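Local coordinates for protein aerobactin synthase IucC (Klebsiella pneumoniae, PDB 6CN7) that probably catalyses the ATP-dependent attachment of a second N-acetyl-N-hydroxylysine to the citryl intermediate, yielding the siderophore aerobactin, at residues A[169-174]-A[220-225]; A[158-163]-A[258-263]; A[224-229]-A[276-281]. The protein carries 5 engineered substitutions. All coordinates share one frame; numbering follows the deposited sequence.

Contact 1. Residues A[169-174]-A[220-225]; sequences HWLAVK and LPVHPW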
loop_
_atom_site.group_PDB
_atom_site.type_symbol
_atom_site.label_atom_id
_atom_site.label_comp_id
_atom_site.label_asym_id
_atom_site.label_seq_id
_atom_site.Cartn_x
_atom_site.Cartn_y
_atom_site.Cartn_z
ATOM N N HIS A 169 1.745 -0.093 -15.430
ATOM C CA HIS A 169 3.172 -0.072 -15.164
ATOM C C HIS A 169 3.851 -1.148 -16.005
ATOM O O HIS A 169 3.273 -2.206 -16.272
ATOM C CB HIS A 169 3.439 -0.303 -13.678
ATOM C CG HIS A 169 4.831 0.035 -13.249
ATOM N ND1 HIS A 169 5.222 1.319 -12.937
ATOM C CD2 HIS A 169 5.922 -0.745 -13.070
ATOM C CE1 HIS A 169 6.496 1.316 -12.588
ATOM N NE2 HIS A 169 6.943 0.075 -12.660
ATOM N N TRP A 170 5.082 -0.871 -16.429
ATOM C CA TRP A 170 5.799 -1.741 -17.354
ATOM C C TRP A 170 7.126 -2.176 -16.752
ATOM O O TRP A 170 7.896 -1.342 -16.260
ATOM C CB TRP A 170 6.028 -1.039 -18.693
ATOM C CG TRP A 170 4.759 -0.848 -19.449
ATOM C CD1 TRP A 170 3.924 0.228 -19.389
ATOM C CD2 TRP A 170 4.164 -1.768 -20.370
ATOM N NE1 TRP A 170 2.847 0.038 -20.221
ATOM C CE2 TRP A 170 2.971 -1.181 -20.834
ATOM C CE3 TRP A 170 4.526 -3.031 -20.850
ATOM C CZ2 TRP A 170 2.139 -1.812 -21.755
ATOM C CZ3 TRP A 170 3.699 -3.655 -21.765
ATOM C CH2 TRP A 170 2.520 -3.046 -22.207
ATOM N N LEU A 171 7.386 -3.478 -16.799
ATOM C CA LEU A 171 8.638 -4.065 -16.348
ATOM C C LEU A 171 9.392 -4.652 -17.532
ATOM O O LEU A 171 8.846 -4.843 -18.623
ATOM C CB LEU A 171 8.388 -5.159 -15.302
ATOM C CG LEU A 171 7.739 -4.751 -13.980
ATOM C CD1 LEU A 171 7.565 -5.973 -13.091
ATOM C CD2 LEU A 171 8.563 -3.688 -13.276
ATOM N N ALA A 172 10.670 -4.941 -17.301
ATOM C CA ALA A 172 11.507 -5.651 -18.256
ATOM C C ALA A 172 12.051 -6.901 -17.584
ATOM O O ALA A 172 12.577 -6.831 -16.469
ATOM C CB ALA A 172 12.653 -4.769 -18.760
ATOM N N VAL A 173 11.914 -8.041 -18.257
ATOM C CA VAL A 173 12.307 -9.330 -17.706
ATOM C C VAL A 173 13.122 -10.082 -18.745
ATOM O O VAL A 173 12.886 -9.966 -19.951
ATOM C CB VAL A 173 11.077 -10.161 -17.280
ATOM C CG1 VAL A 173 11.506 -11.508 -16.703
ATOM C CG2 VAL A 173 10.235 -9.392 -16.274
ATOM N N LYS A 174 14.089 -10.860 -18.266
ATOM C CA LYS A 174 14.894 -11.685 -19.154
ATOM C C LYS A 174 14.034 -12.775 -19.784
ATOM O O LYS A 174 13.165 -13.360 -19.131
ATOM C CB LYS A 174 16.063 -12.308 -18.390
ATOM N N LEU A 220 6.882 -6.554 -19.633
ATOM C CA LEU A 220 5.799 -7.157 -18.866
ATOM C C LEU A 220 4.926 -6.049 -18.294
ATOM O O LEU A 220 5.414 -5.255 -17.471
ATOM C CB LEU A 220 6.344 -8.039 -17.739
ATOM C CG LEU A 220 5.294 -8.645 -16.801
ATOM C CD1 LEU A 220 4.364 -9.586 -17.552
ATOM C CD2 LEU A 220 5.962 -9.363 -15.639
ATOM N N PRO A 221 3.660 -5.929 -18.689
ATOM C CA PRO A 221 2.786 -4.948 -18.039
ATOM C C PRO A 221 2.373 -5.412 -16.653
ATOM O O PRO A 221 2.346 -6.608 -16.352
ATOM C CB PRO A 221 1.582 -4.862 -18.983
ATOM C CG PRO A 221 1.553 -6.177 -19.667
ATOM C CD PRO A 221 2.987 -6.601 -19.815
ATOM N N VAL A 222 2.052 -4.440 -15.801
ATOM C CA VAL A 222 1.684 -4.702 -14.415
ATOM C C VAL A 222 0.593 -3.724 -14.010
ATOM O O VAL A 222 0.690 -2.525 -14.297
ATOM C CB VAL A 222 2.893 -4.577 -13.467
ATOM C CG1 VAL A 222 2.466 -4.775 -12.019
ATOM C CG2 VAL A 222 3.980 -5.575 -13.844
ATOM N N HIS A 223 -0.438 -4.231 -13.349
ATOM C CA HIS A 223 -1.467 -3.367 -12.792
ATOM C C HIS A 223 -0.824 -2.406 -11.794
ATOM O O HIS A 223 -0.033 -2.842 -10.947
ATOM C CB HIS A 223 -2.543 -4.211 -12.108
ATOM C CG HIS A 223 -3.795 -3.459 -11.777
ATOM N ND1 HIS A 223 -3.851 -2.497 -10.792
ATOM C CD2 HIS A 223 -5.046 -3.547 -12.287
ATOM C CE1 HIS A 223 -5.079 -2.017 -10.717
ATOM N NE2 HIS A 223 -5.825 -2.638 -11.613
ATOM N N PRO A 224 -1.121 -1.103 -11.857
ATOM C CA PRO A 224 -0.430 -0.167 -10.951
ATOM C C PRO A 224 -0.608 -0.504 -9.477
ATOM O O PRO A 224 0.324 -0.311 -8.687
ATOM C CB PRO A 224 -1.047 1.193 -11.311
ATOM C CG PRO A 224 -2.310 0.878 -12.038
ATOM C CD PRO A 224 -2.077 -0.417 -12.739
ATOM N N TRP A 225 -1.781 -1.002 -9.080
ATOM C CA TRP A 225 -1.958 -1.436 -7.697
ATOM C C TRP A 225 -1.030 -2.597 -7.371
ATOM O O TRP A 225 -0.400 -2.619 -6.307
ATOM C CB TRP A 225 -3.412 -1.832 -7.441
ATOM C CG TRP A 225 -3.690 -2.112 -5.992
ATOM C CD1 TRP A 225 -4.177 -1.235 -5.065
ATOM C CD2 TRP A 225 -3.486 -3.350 -5.302
ATOM N NE1 TRP A 225 -4.289 -1.849 -3.844
ATOM C CE2 TRP A 225 -3.871 -3.150 -3.961
ATOM C CE3 TRP A 225 -3.013 -4.610 -5.686
ATOM C CZ2 TRP A 225 -3.800 -4.163 -3.002
ATOM C CZ3 TRP A 225 -2.944 -5.610 -4.735
ATOM C CH2 TRP A 225 -3.337 -5.381 -3.409
#
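Strand 169-174 and strand 220-222 run antiparallel, their axes approaching to 4.4 Å at 146°, with His169 facing Val222, Trp170 facing Pro221 and Leu171 facing Leu220. Two hydrogen-bonded pairs flank a non-hydrogen-bonded one. At the Leu171/Leu220 pair the bonds are nearly straight: Leu171 N reaches Leu220 O at 2.7 Å, and Leu220 N reaches Leu171 O at 2.8 Å. The His169/Val222 pair is more bent, with Val222 N to His169 O at 2.6 Å and an N-H...O angle of 136°. Pro221, which lacks an N-H, occupies the pair where none is needed, and its ring lies over one face of the Trp170 indole. Pro221 CB stands 3.8 Å from the centroid of the six-membered ring of Trp170, a CH-pi contact, while Pro221 CD touches Trp170 CZ3. The indole nitrogen of Trp170 bonds to Phe250 O. On the other sheet face, Leu171 CD1 meets Val222 CG2 at 3.7 Å. Val222 CG1 is anti to the backbone N (chi1 177°), which places CG2 beside that N, on the side of Leu171. Helix 224-234 covers this face through Trp227 and Ile231, and Trp227 stacks on His169. The arrangement is a short antiparallel ladder within the large, branched or curled antiparallel sheet of the IucA/IucC family region.

Contact 2. Residues A[158-163]-A[258-263]; sequences YAPEYA and QSLRTL
Leu260 inserts its CD1 methyl against the chain at Tyr158-Pro160, and this one atom makes three of the nearest approaches. Leu260 CD1 lies 3.5 Å from Tyr158 O and also touches Ala159 CA. Its distance to Pro160 CD is 3.9 Å, the Leu260 and Pro160 side chains crossing at about a right angle. The branch gets there because CG of Leu260 is anti to its own nitrogen (chi1 -169°), which sets CG and its two methyls beside the carbonyl carbon. A second touch is Pro160 CG, 4.1 Å from Gln258 CA. Polar contact between the segments runs through a water, which donates to both Tyr158 O and Leu260 O, each at 2.8 Å, and so bridges two backbone carbonyls that could not bond to each other directly.

In the next shell, Leu260 has a positive phi (74°), and just around it Ser259 OG accepts weak bonds from Thr262 N and OG1. Gln258 is tied elsewhere, its NE2 donating to Gln426 OE1. In segment 158-163, Pro160 starts a short 3-10 turn, and Glu161 is pinned by a salt bridge to Arg147, on which the side chains of Ala159 and Leu260 also pack. The contact thus joins the connection from helix 152-158 to strand 165-174 with the turn of a beta-hairpin, that between antiparallel strands 252-256 and 262-265.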
loop_
_atom_site.group_PDB
_atom_site.type_symbol
_atom_site.label_atom_id
_atom_site.label_comp_id
_atom_site.label_asym_id
_atom_site.label_seq_id
_atom_site.Cartn_x
_atom_site.Cartn_y
_atom_site.Cartn_z
ATOM N N TYR A 158 -9.288 2.161 -8.987
ATOM C CA TYR A 158 -9.200 0.918 -9.746
ATOM C C TYR A 158 -10.469 0.077 -9.751
ATOM O O TYR A 158 -10.545 -0.866 -10.545
ATOM C CB TYR A 158 -8.044 0.062 -9.208
ATOM C CG TYR A 158 -6.738 0.820 -9.139
ATOM C CD1 TYR A 158 -6.232 1.468 -10.259
ATOM C CD2 TYR A 158 -6.025 0.912 -7.950
ATOM C CE1 TYR A 158 -5.044 2.172 -10.203
ATOM C CE2 TYR A 158 -4.834 1.613 -7.883
ATOM C CZ TYR A 158 -4.350 2.242 -9.012
ATOM O OH TYR A 158 -3.167 2.943 -8.953
ATOM N N ALA A 159 -11.470 0.381 -8.902
ATOM C CA ALA A 159 -12.652 -0.469 -8.898
ATOM C C ALA A 159 -13.653 -0.007 -9.954
ATOM O O ALA A 159 -13.734 1.186 -10.262
ATOM C CB ALA A 159 -13.317 -0.457 -7.524
ATOM N N PRO A 160 -14.439 -0.931 -10.515
ATOM C CA PRO A 160 -15.289 -0.562 -11.657
ATOM C C PRO A 160 -16.419 0.390 -11.310
ATOM O O PRO A 160 -16.798 1.206 -12.161
ATOM C CB PRO A 160 -15.825 -1.916 -12.147
ATOM C CG PRO A 160 -15.726 -2.819 -10.972
ATOM C CD PRO A 160 -14.512 -2.371 -10.216
ATOM N N GLU A 161 -16.979 0.320 -10.100
ATOM C CA GLU A 161 -18.125 1.167 -9.782
ATOM C C GLU A 161 -17.787 2.653 -9.804
ATOM O O GLU A 161 -18.710 3.476 -9.779
ATOM C CB GLU A 161 -18.716 0.790 -8.420
ATOM C CG GLU A 161 -17.765 0.907 -7.236
ATOM C CD GLU A 161 -17.025 -0.382 -6.950
ATOM O OE1 GLU A 161 -16.952 -1.245 -7.855
ATOM O OE2 GLU A 161 -16.522 -0.535 -5.815
ATOM N N TYR A 162 -16.505 3.021 -9.856
ATOM C CA TYR A 162 -16.114 4.420 -9.982
ATOM C C TYR A 162 -15.760 4.819 -11.409
ATOM O O TYR A 162 -15.705 6.017 -11.703
ATOM C CB TYR A 162 -14.931 4.718 -9.052
ATOM C CG TYR A 162 -15.254 4.467 -7.595
ATOM C CD1 TYR A 162 -15.869 5.440 -6.822
ATOM C CD2 TYR A 162 -14.951 3.251 -6.996
ATOM C CE1 TYR A 162 -16.174 5.212 -5.491
ATOM C CE2 TYR A 162 -15.249 3.014 -5.667
ATOM C CZ TYR A 162 -15.861 3.997 -4.919
ATOM O OH TYR A 162 -16.158 3.758 -3.595
ATOM N N ALA A 163 -15.511 3.850 -12.292
ATOM C CA ALA A 163 -15.345 4.109 -13.725
ATOM C C ALA A 163 -14.179 5.056 -13.998
ATOM O O ALA A 163 -14.225 5.876 -14.917
ATOM C CB ALA A 163 -16.637 4.656 -14.335
ATOM N N GLN A 258 -16.104 -5.742 -14.231
ATOM C CA GLN A 258 -16.630 -6.313 -12.995
ATOM C C GLN A 258 -15.653 -7.304 -12.377
ATOM O O GLN A 258 -15.563 -7.401 -11.148
ATOM C CB GLN A 258 -17.976 -6.987 -13.262
ATOM C CG GLN A 258 -19.121 -6.017 -13.532
ATOM C CD GLN A 258 -19.523 -5.221 -12.305
ATOM O OE1 GLN A 258 -19.655 -3.999 -12.360
ATOM N NE2 GLN A 258 -19.735 -5.913 -11.189
ATOM N N SER A 259 -14.915 -8.047 -13.205
ATOM C CA SER A 259 -13.941 -9.006 -12.699
ATOM C C SER A 259 -12.718 -8.335 -12.088
ATOM O O SER A 259 -11.919 -9.021 -11.442
ATOM C CB SER A 259 -13.497 -9.949 -13.820
ATOM O OG SER A 259 -12.758 -9.253 -14.810
ATOM N N LEU A 260 -12.540 -7.031 -12.300
ATOM C CA LEU A 260 -11.510 -6.247 -11.627
ATOM C C LEU A 260 -10.109 -6.527 -12.168
ATOM O O LEU A 260 -9.314 -5.596 -12.338
ATOM C CB LEU A 260 -11.560 -6.502 -10.116
ATOM C CG LEU A 260 -10.732 -5.566 -9.235
ATOM C CD1 LEU A 260 -11.144 -4.112 -9.420
ATOM C CD2 LEU A 260 -10.873 -5.971 -7.778
ATOM N N ARG A 261 -9.786 -7.795 -12.433
ATOM C CA ARG A 261 -8.484 -8.135 -12.995
ATOM C C ARG A 261 -8.431 -7.953 -14.505
ATOM O O ARG A 261 -7.339 -7.768 -15.053
ATOM C CB ARG A 261 -8.115 -9.578 -12.654
ATOM C CG ARG A 261 -7.709 -9.811 -11.203
ATOM C CD ARG A 261 -7.324 -11.264 -10.986
ATOM N NE ARG A 261 -6.217 -11.662 -11.852
ATOM C CZ ARG A 261 -5.879 -12.920 -12.115
ATOM N NH1 ARG A 261 -6.564 -13.926 -11.585
ATOM N NH2 ARG A 261 -4.852 -13.176 -12.916
ATOM N N THR A 262 -9.570 -8.005 -15.185
ATOM C CA THR A 262 -9.628 -7.837 -16.632
ATOM C C THR A 262 -10.002 -6.395 -16.952
ATOM O O THR A 262 -10.998 -5.878 -16.435
ATOM C CB THR A 262 -10.636 -8.804 -17.257
ATOM O OG1 THR A 262 -10.316 -10.145 -16.865
ATOM C CG2 THR A 262 -10.603 -8.707 -18.776
ATOM N N LEU A 263 -9.208 -5.756 -17.807
ATOM C CA LEU A 263 -9.350 -4.337 -18.096
ATOM C C LEU A 263 -9.718 -4.121 -19.559
ATOM O O LEU A 263 -9.291 -4.869 -20.445
ATOM C CB LEU A 263 -8.052 -3.582 -17.786
ATOM C CG LEU A 263 -7.359 -3.911 -16.464
ATOM C CD1 LEU A 263 -6.037 -3.168 -16.380
ATOM C CD2 LEU A 263 -8.247 -3.571 -15.280
HETATM O O HOH W 1 -8.889 -2.917 -11.525
#

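Contact 3. Residues A[224-229]-A[276-281]; sequences PWQWQQ and LPLTIY
Gln226 and Thr279 grip each other at two points, the carboxamide of the first spanning the backbone and the hydroxyl of the second. Thr279 N donates to Gln226 OE1 at 3.0 Å with an N-H...O angle of 169°, its nitrogen tilted somewhat from the carbonyl plane. Gln226 NE2 gives a hydrogen to Thr279 OG1 at 2.9 Å, almost perfectly straight (178°) and with the oxygen in the amide plane. The two side chains run at a slant to each other. Both bonds are possible because Thr279 OG1 sits beside its own nitrogen (chi1 -53°), so that hydroxyl and N-H face the same amide, whose rotation is thereby fixed. NE2 of Gln226 also bonds to Met348 O, which gives the amide nitrogen two acceptors. Pro277 O lies 3.4 Å from Gln226 CD, close beside the amide carbon.

Next to this grip, Trp225 presents the rim of its six-membered ring to the loop. Thr279 O lies at the indole edge, near the ring plane, 3.7 Å from Trp225 CZ3. Leu278 approaches obliquely, its CD2 reaching Trp225 CE3 at 4.0 Å, and Ile280 CG1 is a looser neighbour of CH2. One face of the indole is covered from within the helix by Gln229 CG. The first turn of helix 224-234 is thereby fastened to the loop leaving strand 272-275, with helix 152-158 touching Trp225 through Ala154, and Trp227 directed to the sheet strands 165-174 and 244-250. Farther along the helix, Gln229 bonds to Gln229 of the second subunit.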
loop_
_atom_site.group_PDB
_atom_site.type_symbol
_atom_site.label_atom_id
_atom_site.label_comp_id
_atom_site.label_asym_id
_atom_site.label_seq_id
_atom_site.Cartn_x
_atom_site.Cartn_y
_atom_site.Cartn_z
ATOM N N PRO A 224 -1.121 -1.103 -11.857
ATOM C CA PRO A 224 -0.430 -0.167 -10.951
ATOM C C PRO A 224 -0.608 -0.504 -9.477
ATOM O O PRO A 224 0.324 -0.311 -8.687
ATOM C CB PRO A 224 -1.047 1.193 -11.311
ATOM C CG PRO A 224 -2.310 0.878 -12.038
ATOM C CD PRO A 224 -2.077 -0.417 -12.739
ATOM N N TRP A 225 -1.781 -1.002 -9.080
ATOM C CA TRP A 225 -1.958 -1.436 -7.697
ATOM C C TRP A 225 -1.030 -2.597 -7.371
ATOM O O TRP A 225 -0.400 -2.619 -6.307
ATOM C CB TRP A 225 -3.412 -1.832 -7.441
ATOM C CG TRP A 225 -3.690 -2.112 -5.992
ATOM C CD1 TRP A 225 -4.177 -1.235 -5.065
ATOM C CD2 TRP A 225 -3.486 -3.350 -5.302
ATOM N NE1 TRP A 225 -4.289 -1.849 -3.844
ATOM C CE2 TRP A 225 -3.871 -3.150 -3.961
ATOM C CE3 TRP A 225 -3.013 -4.610 -5.686
ATOM C CZ2 TRP A 225 -3.800 -4.163 -3.002
ATOM C CZ3 TRP A 225 -2.944 -5.610 -4.735
ATOM C CH2 TRP A 225 -3.337 -5.381 -3.409
ATOM N N GLN A 226 -0.930 -3.570 -8.280
ATOM C CA GLN A 226 -0.022 -4.693 -8.074
ATOM C C GLN A 226 1.416 -4.213 -7.920
ATOM O O GLN A 226 2.144 -4.684 -7.038
ATOM C CB GLN A 226 -0.143 -5.674 -9.240
ATOM C CG GLN A 226 0.642 -6.970 -9.071
ATOM C CD GLN A 226 -0.009 -7.935 -8.102
ATOM O OE1 GLN A 226 -0.974 -7.594 -7.419
ATOM N NE2 GLN A 226 0.515 -9.155 -8.042
ATOM N N TRP A 227 1.846 -3.277 -8.770
ATOM C CA TRP A 227 3.195 -2.732 -8.640
ATOM C C TRP A 227 3.349 -1.954 -7.341
ATOM O O TRP A 227 4.353 -2.099 -6.633
ATOM C CB TRP A 227 3.523 -1.826 -9.824
ATOM C CG TRP A 227 4.750 -1.001 -9.586
ATOM C CD1 TRP A 227 4.802 0.335 -9.311
ATOM C CD2 TRP A 227 6.104 -1.463 -9.580
ATOM N NE1 TRP A 227 6.106 0.735 -9.140
ATOM C CE2 TRP A 227 6.924 -0.351 -9.302
ATOM C CE3 TRP A 227 6.702 -2.709 -9.786
ATOM C CZ2 TRP A 227 8.312 -0.449 -9.227
ATOM C CZ3 TRP A 227 8.078 -2.805 -9.712
ATOM C CH2 TRP A 227 8.869 -1.682 -9.435
ATOM N N GLN A 228 2.360 -1.120 -7.021
ATOM C CA GLN A 228 2.446 -0.248 -5.858
ATOM C C GLN A 228 2.545 -1.053 -4.567
ATOM O O GLN A 228 3.415 -0.799 -3.725
ATOM C CB GLN A 228 1.224 0.670 -5.840
ATOM C CG GLN A 228 1.217 1.751 -4.781
ATOM C CD GLN A 228 -0.060 2.568 -4.828
ATOM O OE1 GLN A 228 -0.785 2.663 -3.840
ATOM N NE2 GLN A 228 -0.348 3.151 -5.988
ATOM N N GLN A 229 1.671 -2.045 -4.400
ATOM C CA GLN A 229 1.523 -2.734 -3.124
ATOM C C GLN A 229 2.326 -4.021 -3.011
ATOM O O GLN A 229 2.712 -4.392 -1.897
ATOM C CB GLN A 229 0.047 -3.060 -2.874
ATOM C CG GLN A 229 -0.853 -1.840 -2.812
ATOM C CD GLN A 229 -0.403 -0.841 -1.768
ATOM O OE1 GLN A 229 -0.057 -1.211 -0.646
ATOM N NE2 GLN A 229 -0.397 0.434 -2.133
ATOM N N LEU A 276 -4.668 -8.924 -15.644
ATOM C CA LEU A 276 -3.425 -8.805 -14.904
ATOM C C LEU A 276 -3.588 -9.372 -13.499
ATOM O O LEU A 276 -4.704 -9.418 -12.975
ATOM C CB LEU A 276 -2.985 -7.337 -14.820
ATOM C CG LEU A 276 -2.680 -6.701 -16.180
ATOM C CD1 LEU A 276 -2.634 -5.181 -16.098
ATOM C CD2 LEU A 276 -1.370 -7.241 -16.734
ATOM N N PRO A 277 -2.504 -9.818 -12.863
ATOM C CA PRO A 277 -2.628 -10.351 -11.500
ATOM C C PRO A 277 -2.925 -9.262 -10.478
ATOM O O PRO A 277 -2.371 -8.161 -10.532
ATOM C CB PRO A 277 -1.259 -10.993 -11.239
ATOM C CG PRO A 277 -0.620 -11.137 -12.577
ATOM C CD PRO A 277 -1.151 -10.024 -13.410
ATOM N N LEU A 278 -3.813 -9.589 -9.541
ATOM C CA LEU A 278 -4.072 -8.766 -8.361
ATOM C C LEU A 278 -3.998 -9.699 -7.157
ATOM O O LEU A 278 -4.924 -10.478 -6.910
ATOM C CB LEU A 278 -5.426 -8.065 -8.446
ATOM C CG LEU A 278 -5.572 -6.920 -9.455
ATOM C CD1 LEU A 278 -7.013 -6.421 -9.491
ATOM C CD2 LEU A 278 -4.628 -5.775 -9.125
ATOM N N THR A 279 -2.897 -9.626 -6.414
ATOM C CA THR A 279 -2.659 -10.519 -5.281
ATOM C C THR A 279 -3.325 -9.915 -4.052
ATOM O O THR A 279 -2.747 -9.064 -3.375
ATOM C CB THR A 279 -1.164 -10.720 -5.063
ATOM O OG1 THR A 279 -0.560 -11.151 -6.286
ATOM C CG2 THR A 279 -0.913 -11.764 -3.984
ATOM N N ILE A 280 -4.539 -10.366 -3.754
ATOM C CA ILE A 280 -5.347 -9.816 -2.674
ATOM C C ILE A 280 -5.444 -10.785 -1.500
ATOM O O ILE A 280 -5.134 -10.429 -0.363
ATOM C CB ILE A 280 -6.748 -9.419 -3.194
ATOM C CG1 ILE A 280 -6.621 -8.242 -4.165
ATOM C CG2 ILE A 280 -7.676 -9.055 -2.047
ATOM C CD1 ILE A 280 -7.893 -7.910 -4.906
ATOM N N TYR A 281 -5.877 -12.015 -1.758
ATOM C CA TYR A 281 -5.962 -13.037 -0.717
ATOM C C TYR A 281 -4.852 -14.069 -0.888
ATOM O O TYR A 281 -3.779 -13.948 -0.297
ATOM C CB TYR A 281 -7.327 -13.729 -0.745
ATOM C CG TYR A 281 -8.499 -12.807 -0.481
ATOM C CD1 TYR A 281 -8.927 -12.548 0.816
ATOM C CD2 TYR A 281 -9.185 -12.205 -1.527
ATOM C CE1 TYR A 281 -10.001 -11.709 1.061
ATOM C CE2 TYR A 281 -10.258 -11.364 -1.291
ATOM C CZ TYR A 281 -10.662 -11.120 0.004
ATOM O OH TYR A 281 -11.731 -10.284 0.241
#

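How the contacts relate
From the N terminus, residues 158-163 come first, and contact 2 closes the longest loop when they meet 258-263. Contact 1, between 169-174 and 220-225, is nested inside that loop. Contact 3 starts from 224-229, where contact 1 ends, sharing Pro224 and Trp225, and reaches on to 276-281, so it crosses contact 2. The three are tied physically: Tyr158 packs on His223, Pro224 and Trp225; His223 touches Leu278; and Arg261 NE lies 2.9 Å from Leu276 O, a probable hydrogen bond. Together they bind helices 152-158 and 224-234 to the large antiparallel sheet and its connecting loops, all within the IucA/IucC region of the chain.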